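Local coordinates for membrane-fusion protein (Streptococcus pneumoniae, PDB 5XU0), which probably serves as the membrane-fusion subunit of a MacAB-like efflux pump, contributing to its channel, at residues 29-33 and 150-155; 42-46 and 168-172. The protein carries 2 engineered substitutions. One frame throughout, in Å; residues are numbered along the deposited sequence.

Interaction 1: residues 29-33 and 150-155; sequences ILVSV and VVEVNS
Val33, Val153 and Ile29 carry most of this contact, in which the loop 29-33 lies along one side of strand 148-153 in the barrel-sandwich hybrid domain of the membrane-fusion family. The two segments run at 130° to each other and meet entirely by van der Waals packing. Val33 loses the most surface. Its chi1 of 64° puts CG1 between the backbone N and the carbonyl carbon; CG2 is the methyl turned anti to N, and it is this one that rests on the peptide following Val151, 3.4 Å from Val151 O. Val150, also from the strand, sets CG2 against the loop backbone, 3.6 Å from Val33 CA and also against the carbonyl oxygen of Ser32. Val153, the residue after Glu152, points toward the loop and places CG1 against the backbone between Val31 and Val33: it is 3.6 Å from Val31 O and 3.7 Å from Val33 N. Its touch on the Val31 side chain is looser, CG1 to CG2 4.4 Å. The strand carries a classic beta bulge, Val151 and Glu152 both facing His170 on the neighbouring strand. Just past Val33, the backbone of Gly34 and Asp35 pairs with Val150, which brings the loop into the edge of the sheet, while the side chain of Asp35 accepts a hydrogen bond from Ser32 N. Val33 also packs on Tyr215 of a second subunit. At the opposite end Ile29 is buried, also touching Val169. Its CG1 lies beside the backbone N and chi2 is extended (-169°), which carries CD1 out to the turn after the strand, 3.6 Å from Asn154 O and close against Ser155 OG.

Interaction 2: residues 42-46 and 168-172; sequences ALVKY and MVHIV
Met168, a selenomethionine, begins the contact by reaching across to Tyr46 and Val44. Its chain bends at chi3 (-54°), bringing the terminal CE 3.6 Å from Tyr46 OH and 4.3 Å from Tyr46 CZ, oblique to the ring; the same methyl lies 4.3 Å from Val44 CG1. The tyrosine hydroxyl makes a weak hydrogen bond with Asp20 N. Val169 shares a classic bulge with Met168, both facing Val17, so two successive side chains turn toward strand 42-46. Its two methyls divide the work: CG2 packs on Val44 CG1 at 4.4 Å, and CG1 on Leu43 CD2 at 4.1 Å. The strands are nearly antiparallel (169°), but with their axes 8.2 Å apart they belong to separate sheets stacked face to face, the layering of a barrel-sandwich domain, and the two segments meet through side chains. His170 turns away, stacking on Tyr16 and giving Glu14 a hydrogen bond partner in NE2. Ile171 faces inward again and also touches Val150. Its CG2 meets Leu43 CD2 at 3.6 Å, the two side chains crossing at about a right angle.

In the fold
From the N terminus the chain leaves strand 26-28 through the loop 29-33, passes strand 36-37 and enters strand 42-46, then departs along the long helices 49-77 and 109-138. It returns through strand 141-143 to the strands 148-153 and 167-172. Interaction 1 closes the first large loop and interaction 2 the second; because their segments alternate along the chain, the closures cross, and each spans both helices. Interaction 1 joins the loop to one strand of the four-stranded sheet, and interaction 2 joins that sheet to the three-stranded one. Backbone hydrogen bonds of Val151 and Glu152 with His170 connect them, as does Ile29 CG2 packing on Leu43 O.

Interaction 1: residues 29-33 and 150-155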
ATOM      1  N   ILE B  29       5.058   1.591  26.491  1.00 95.73           N
ATOM      2  CA  ILE B  29       5.545   0.240  26.234  1.00 94.77           C
ATOM      3  C   ILE B  29       5.963  -0.491  27.516  1.00 91.94           C
ATOM      4  O   ILE B  29       6.150  -1.713  27.486  1.00 98.41           O
ATOM      5  CB  ILE B  29       6.686   0.267  25.188  1.00 91.26           C
ATOM      6  CG1 ILE B  29       6.256   1.040  23.943  1.00 98.60           C
ATOM      7  CG2 ILE B  29       7.160  -1.112  24.805  1.00 90.35           C
ATOM      8  CD1 ILE B  29       7.207   0.889  22.785  1.00 91.83           C
ATOM      9  N   LEU B  30       6.086   0.213  28.639  1.00 81.39           N
ATOM     10  CA  LEU B  30       6.117  -0.372  29.981  1.00 95.29           C
ATOM     11  C   LEU B  30       7.143  -1.497  30.167  1.00 89.47           C
ATOM     12  O   LEU B  30       7.066  -2.234  31.157  1.00 97.77           O
ATOM     13  CB  LEU B  30       4.707  -0.846  30.396  1.00 96.17           C
ATOM     14  CG  LEU B  30       3.889  -1.921  29.661  1.00 88.51           C
ATOM     15  CD1 LEU B  30       4.422  -3.317  29.906  1.00 96.40           C
ATOM     16  CD2 LEU B  30       2.419  -1.823  30.041  1.00 67.94           C
ATOM     17  N   VAL B  31       8.099  -1.655  29.255  1.00 94.35           N
ATOM     18  CA  VAL B  31       9.240  -2.545  29.468  1.00 86.94           C
ATOM     19  C   VAL B  31      10.488  -1.856  28.939  1.00 97.12           C
ATOM     20  O   VAL B  31      10.442  -1.157  27.920  1.00 84.59           O
ATOM     21  CB  VAL B  31       9.064  -3.927  28.797  1.00 75.29           C
ATOM     22  CG1 VAL B  31       8.096  -4.799  29.589  1.00 79.05           C
ATOM     23  CG2 VAL B  31       8.625  -3.778  27.348  1.00 82.52           C
ATOM     24  N   SER B  32      11.602  -2.043  29.640  1.00 96.28           N
ATOM     25  CA  SER B  32      12.893  -1.533  29.210  1.00 95.19           C
ATOM     26  C   SER B  32      13.786  -2.694  28.797  1.00 97.01           C
ATOM     27  O   SER B  32      13.684  -3.796  29.344  1.00 87.83           O
ATOM     28  CB  SER B  32      13.562  -0.719  30.317  1.00100.38           C
ATOM     29  OG  SER B  32      12.822   0.453  30.607  1.00117.18           O
ATOM     30  N   VAL B  33      14.666  -2.436  27.825  1.00 93.99           N
ATOM     31  CA  VAL B  33      15.524  -3.492  27.305  1.00 90.92           C
ATOM     32  C   VAL B  33      16.364  -4.075  28.434  1.00 96.08           C
ATOM     33  O   VAL B  33      16.873  -3.351  29.301  1.00 92.20           O
ATOM     34  CB  VAL B  33      16.401  -2.968  26.153  1.00100.87           C
ATOM     35  CG1 VAL B  33      17.354  -1.885  26.639  1.00106.13           C
ATOM     36  CG2 VAL B  33      17.164  -4.113  25.503  1.00 98.19           C
ATOM     37  N   VAL B 150      13.715  -9.374  27.333  1.00 76.27           N
ATOM     38  CA  VAL B 150      13.437  -8.430  26.260  1.00 95.02           C
ATOM     39  C   VAL B 150      14.764  -7.892  25.729  1.00 90.12           C
ATOM     40  O   VAL B 150      15.616  -7.421  26.493  1.00 98.09           O
ATOM     41  CB  VAL B 150      12.495  -7.309  26.744  1.00 91.42           C
ATOM     42  CG1 VAL B 150      11.376  -7.887  27.596  1.00 87.43           C
ATOM     43  CG2 VAL B 150      13.211  -6.221  27.510  1.00 78.14           C
ATOM     44  N   VAL B 151      14.966  -8.025  24.419  1.00 86.74           N
ATOM     45  CA  VAL B 151      16.236  -7.639  23.811  1.00 86.42           C
ATOM     46  C   VAL B 151      16.146  -6.362  23.003  1.00 91.19           C
ATOM     47  O   VAL B 151      17.198  -5.855  22.571  1.00 94.49           O
ATOM     48  CB  VAL B 151      16.821  -8.770  22.941  1.00 77.80           C
ATOM     49  CG1 VAL B 151      17.078  -9.996  23.782  1.00 87.53           C
ATOM     50  CG2 VAL B 151      15.901  -9.085  21.757  1.00 66.97           C
ATOM     51  N   GLU B 152      14.950  -5.834  22.757  1.00 97.55           N
ATOM     52  CA  GLU B 152      14.883  -4.559  22.054  1.00 91.15           C
ATOM     53  C   GLU B 152      13.537  -3.899  22.301  1.00 93.77           C
ATOM     54  O   GLU B 152      12.500  -4.561  22.213  1.00 91.68           O
ATOM     55  CB  GLU B 152      15.130  -4.756  20.551  1.00 96.35           C
ATOM     56  CG  GLU B 152      14.932  -3.513  19.721  1.00 86.47           C
ATOM     57  CD  GLU B 152      14.885  -3.820  18.244  1.00108.03           C
ATOM     58  OE1 GLU B 152      15.064  -2.890  17.431  1.00117.71           O
ATOM     59  OE2 GLU B 152      14.686  -5.002  17.893  1.00115.25           O
ATOM     60  N   VAL B 153      13.561  -2.605  22.629  1.00 85.16           N
ATOM     61  CA  VAL B 153      12.353  -1.795  22.725  1.00 87.84           C
ATOM     62  C   VAL B 153      12.536  -0.571  21.837  1.00 87.66           C
ATOM     63  O   VAL B 153      13.655  -0.069  21.685  1.00100.15           O
ATOM     64  CB  VAL B 153      12.038  -1.395  24.185  1.00 80.38           C
ATOM     65  CG1 VAL B 153      12.173  -2.585  25.123  1.00 71.90           C
ATOM     66  CG2 VAL B 153      12.922  -0.244  24.649  1.00 91.99           C
ATOM     67  N   ASN B 154      11.440  -0.099  21.243  1.00 94.70           N
ATOM     68  CA  ASN B 154      11.512   0.996  20.275  1.00 90.68           C
ATOM     69  C   ASN B 154      10.164   1.707  20.259  1.00 96.38           C
ATOM     70  O   ASN B 154       9.181   1.157  19.754  1.00103.16           O
ATOM     71  CB  ASN B 154      11.874   0.462  18.894  1.00 91.07           C
ATOM     72  CG  ASN B 154      12.052   1.564  17.862  1.00100.52           C
ATOM     73  OD1 ASN B 154      11.950   2.753  18.169  1.00106.48           O
ATOM     74  ND2 ASN B 154      12.331   1.168  16.626  1.00113.04           N
ATOM     75  N   SER B 155      10.126   2.927  20.795  1.00 98.75           N
ATOM     76  CA  SER B 155       8.900   3.710  20.898  1.00 99.97           C
ATOM     77  C   SER B 155       8.818   4.794  19.830  1.00104.86           C
ATOM     78  O   SER B 155       8.117   5.793  20.007  1.00110.97           O
ATOM     79  CB  SER B 155       8.781   4.347  22.281  1.00 90.45           C
ATOM     80  OG  SER B 155       8.949   3.379  23.304  1.00114.62           O
TER

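Interaction 2: residues 42-46 and 168-172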
ATOM      1  N   ALA B  42       2.061  -8.126  30.360  1.00 79.25           N
ATOM      2  CA  ALA B  42       1.868  -7.125  29.322  1.00 87.72           C
ATOM      3  C   ALA B  42       3.206  -6.522  28.912  1.00 86.82           C
ATOM      4  O   ALA B  42       4.133  -6.413  29.718  1.00 94.90           O
ATOM      5  CB  ALA B  42       0.922  -6.029  29.811  1.00 77.06           C
ATOM      6  N   LEU B  43       3.311  -6.138  27.632  1.00 87.54           N
ATOM      7  CA  LEU B  43       4.508  -5.468  27.133  1.00 79.71           C
ATOM      8  C   LEU B  43       4.236  -4.235  26.290  1.00 77.44           C
ATOM      9  O   LEU B  43       5.187  -3.514  25.986  1.00 84.44           O
ATOM     10  CB  LEU B  43       5.384  -6.413  26.296  1.00 77.71           C
ATOM     11  CG  LEU B  43       5.711  -7.812  26.792  1.00 79.92           C
ATOM     12  CD1 LEU B  43       4.633  -8.719  26.297  1.00 76.67           C
ATOM     13  CD2 LEU B  43       7.074  -8.251  26.294  1.00 98.72           C
ATOM     14  N   VAL B  44       3.002  -3.995  25.860  1.00 91.07           N
ATOM     15  CA  VAL B  44       2.625  -2.720  25.253  1.00 91.31           C
ATOM     16  C   VAL B  44       1.175  -2.449  25.622  1.00 88.82           C
ATOM     17  O   VAL B  44       0.356  -3.372  25.687  1.00 83.31           O
ATOM     18  CB  VAL B  44       2.800  -2.689  23.712  1.00 86.85           C
ATOM     19  CG1 VAL B  44       4.267  -2.616  23.287  1.00 77.27           C
ATOM     20  CG2 VAL B  44       2.135  -3.868  23.075  1.00 87.26           C
ATOM     21  N   LYS B  45       0.860  -1.180  25.860  1.00 97.17           N
ATOM     22  CA  LYS B  45      -0.505  -0.744  26.119  1.00 82.44           C
ATOM     23  C   LYS B  45      -0.850   0.362  25.136  1.00 89.79           C
ATOM     24  O   LYS B  45      -0.227   1.430  25.154  1.00 84.83           O
ATOM     25  CB  LYS B  45      -0.675  -0.260  27.561  1.00 84.55           C
ATOM     26  CG  LYS B  45      -1.857   0.685  27.771  1.00105.38           C
ATOM     27  CD  LYS B  45      -3.087  -0.055  28.281  1.00106.45           C
ATOM     28  CE  LYS B  45      -4.265   0.890  28.449  1.00 88.42           C
ATOM     29  NZ  LYS B  45      -3.836   2.209  28.994  1.00101.79           N
ATOM     30  N   TYR B  46      -1.818   0.096  24.265  1.00 96.43           N
ATOM     31  CA  TYR B  46      -2.402   1.143  23.448  1.00 95.19           C
ATOM     32  C   TYR B  46      -3.422   1.932  24.269  1.00 98.04           C
ATOM     33  O   TYR B  46      -3.908   1.473  25.307  1.00 87.39           O
ATOM     34  CB  TYR B  46      -3.071   0.553  22.204  1.00 96.38           C
ATOM     35  CG  TYR B  46      -2.143  -0.134  21.220  1.00 94.84           C
ATOM     36  CD1 TYR B  46      -1.597   0.562  20.146  1.00 94.82           C
ATOM     37  CD2 TYR B  46      -1.840  -1.483  21.345  1.00 94.49           C
ATOM     38  CE1 TYR B  46      -0.759  -0.065  19.235  1.00 91.26           C
ATOM     39  CE2 TYR B  46      -1.004  -2.118  20.439  1.00 92.15           C
ATOM     40  CZ  TYR B  46      -0.468  -1.405  19.387  1.00 86.15           C
ATOM     41  OH  TYR B  46       0.363  -2.034  18.486  1.00 95.26           O
HETATM   42  N   MSE B 168       8.409  -3.206  17.524  1.00 86.01           N
HETATM   43  CA  MSE B 168       8.330  -2.343  18.689  1.00 88.07           C
HETATM   44  C   MSE B 168       8.964  -2.988  19.912  1.00 95.45           C
HETATM   45  O   MSE B 168       9.647  -2.308  20.678  1.00 86.95           O
HETATM   46  CB  MSE B 168       6.887  -1.955  18.983  1.00100.17           C
HETATM   47  CG  MSE B 168       6.553  -0.530  18.578  1.00119.53           C
HETATM   48 SE   MSE B 168       5.059   0.168  19.592  1.00249.82          SE
HETATM   49  CE  MSE B 168       3.803  -1.254  19.202  1.00 74.37           C
ATOM     50  N   VAL B 169       8.759  -4.291  20.110  1.00 86.58           N
ATOM     51  CA  VAL B 169       9.415  -4.975  21.224  1.00 76.00           C
ATOM     52  C   VAL B 169       9.817  -6.376  20.789  1.00 85.08           C
ATOM     53  O   VAL B 169       9.015  -7.106  20.200  1.00 75.91           O
ATOM     54  CB  VAL B 169       8.527  -5.019  22.485  1.00 82.77           C
ATOM     55  CG1 VAL B 169       9.025  -6.054  23.474  1.00 87.33           C
ATOM     56  CG2 VAL B 169       8.502  -3.668  23.146  1.00 86.25           C
ATOM     57  N   HIS B 170      11.061  -6.750  21.087  1.00 83.45           N
ATOM     58  CA  HIS B 170      11.604  -8.063  20.776  1.00 76.99           C
ATOM     59  C   HIS B 170      12.124  -8.698  22.054  1.00 80.71           C
ATOM     60  O   HIS B 170      12.973  -8.112  22.742  1.00 86.81           O
ATOM     61  CB  HIS B 170      12.722  -7.969  19.738  1.00 82.15           C
ATOM     62  CG  HIS B 170      13.241  -9.298  19.287  1.00 88.41           C
ATOM     63  ND1 HIS B 170      14.437  -9.441  18.618  1.00 75.60           N
ATOM     64  CD2 HIS B 170      12.724 -10.544  19.407  1.00 84.97           C
ATOM     65  CE1 HIS B 170      14.635 -10.719  18.346  1.00 80.81           C
ATOM     66  NE2 HIS B 170      13.611 -11.409  18.815  1.00 84.13           N
ATOM     67  N   ILE B 171      11.605  -9.891  22.361  1.00 80.21           N
ATOM     68  CA  ILE B 171      11.943 -10.630  23.571  1.00 81.11           C
ATOM     69  C   ILE B 171      12.306 -12.050  23.161  1.00 85.13           C
ATOM     70  O   ILE B 171      11.805 -12.569  22.159  1.00 78.46           O
ATOM     71  CB  ILE B 171      10.778 -10.629  24.597  1.00 94.08           C
ATOM     72  CG1 ILE B 171       9.648 -11.571  24.172  1.00103.44           C
ATOM     73  CG2 ILE B 171      10.219  -9.234  24.778  1.00 86.41           C
ATOM     74  CD1 ILE B 171       9.882 -13.011  24.583  1.00 90.94           C
ATOM     75  N   VAL B 172      13.180 -12.684  23.938  1.00 93.97           N
ATOM     76  CA  VAL B 172      13.629 -14.031  23.597  1.00 92.50           C
ATOM     77  C   VAL B 172      14.125 -14.731  24.855  1.00 91.07           C
ATOM     78  O   VAL B 172      14.813 -14.134  25.687  1.00 88.47           O
ATOM     79  CB  VAL B 172      14.712 -13.997  22.495  1.00 89.41           C
ATOM     80  CG1 VAL B 172      15.788 -13.004  22.837  1.00 85.59           C
ATOM     81  CG2 VAL B 172      15.306 -15.351  22.304  1.00 90.76           C
TER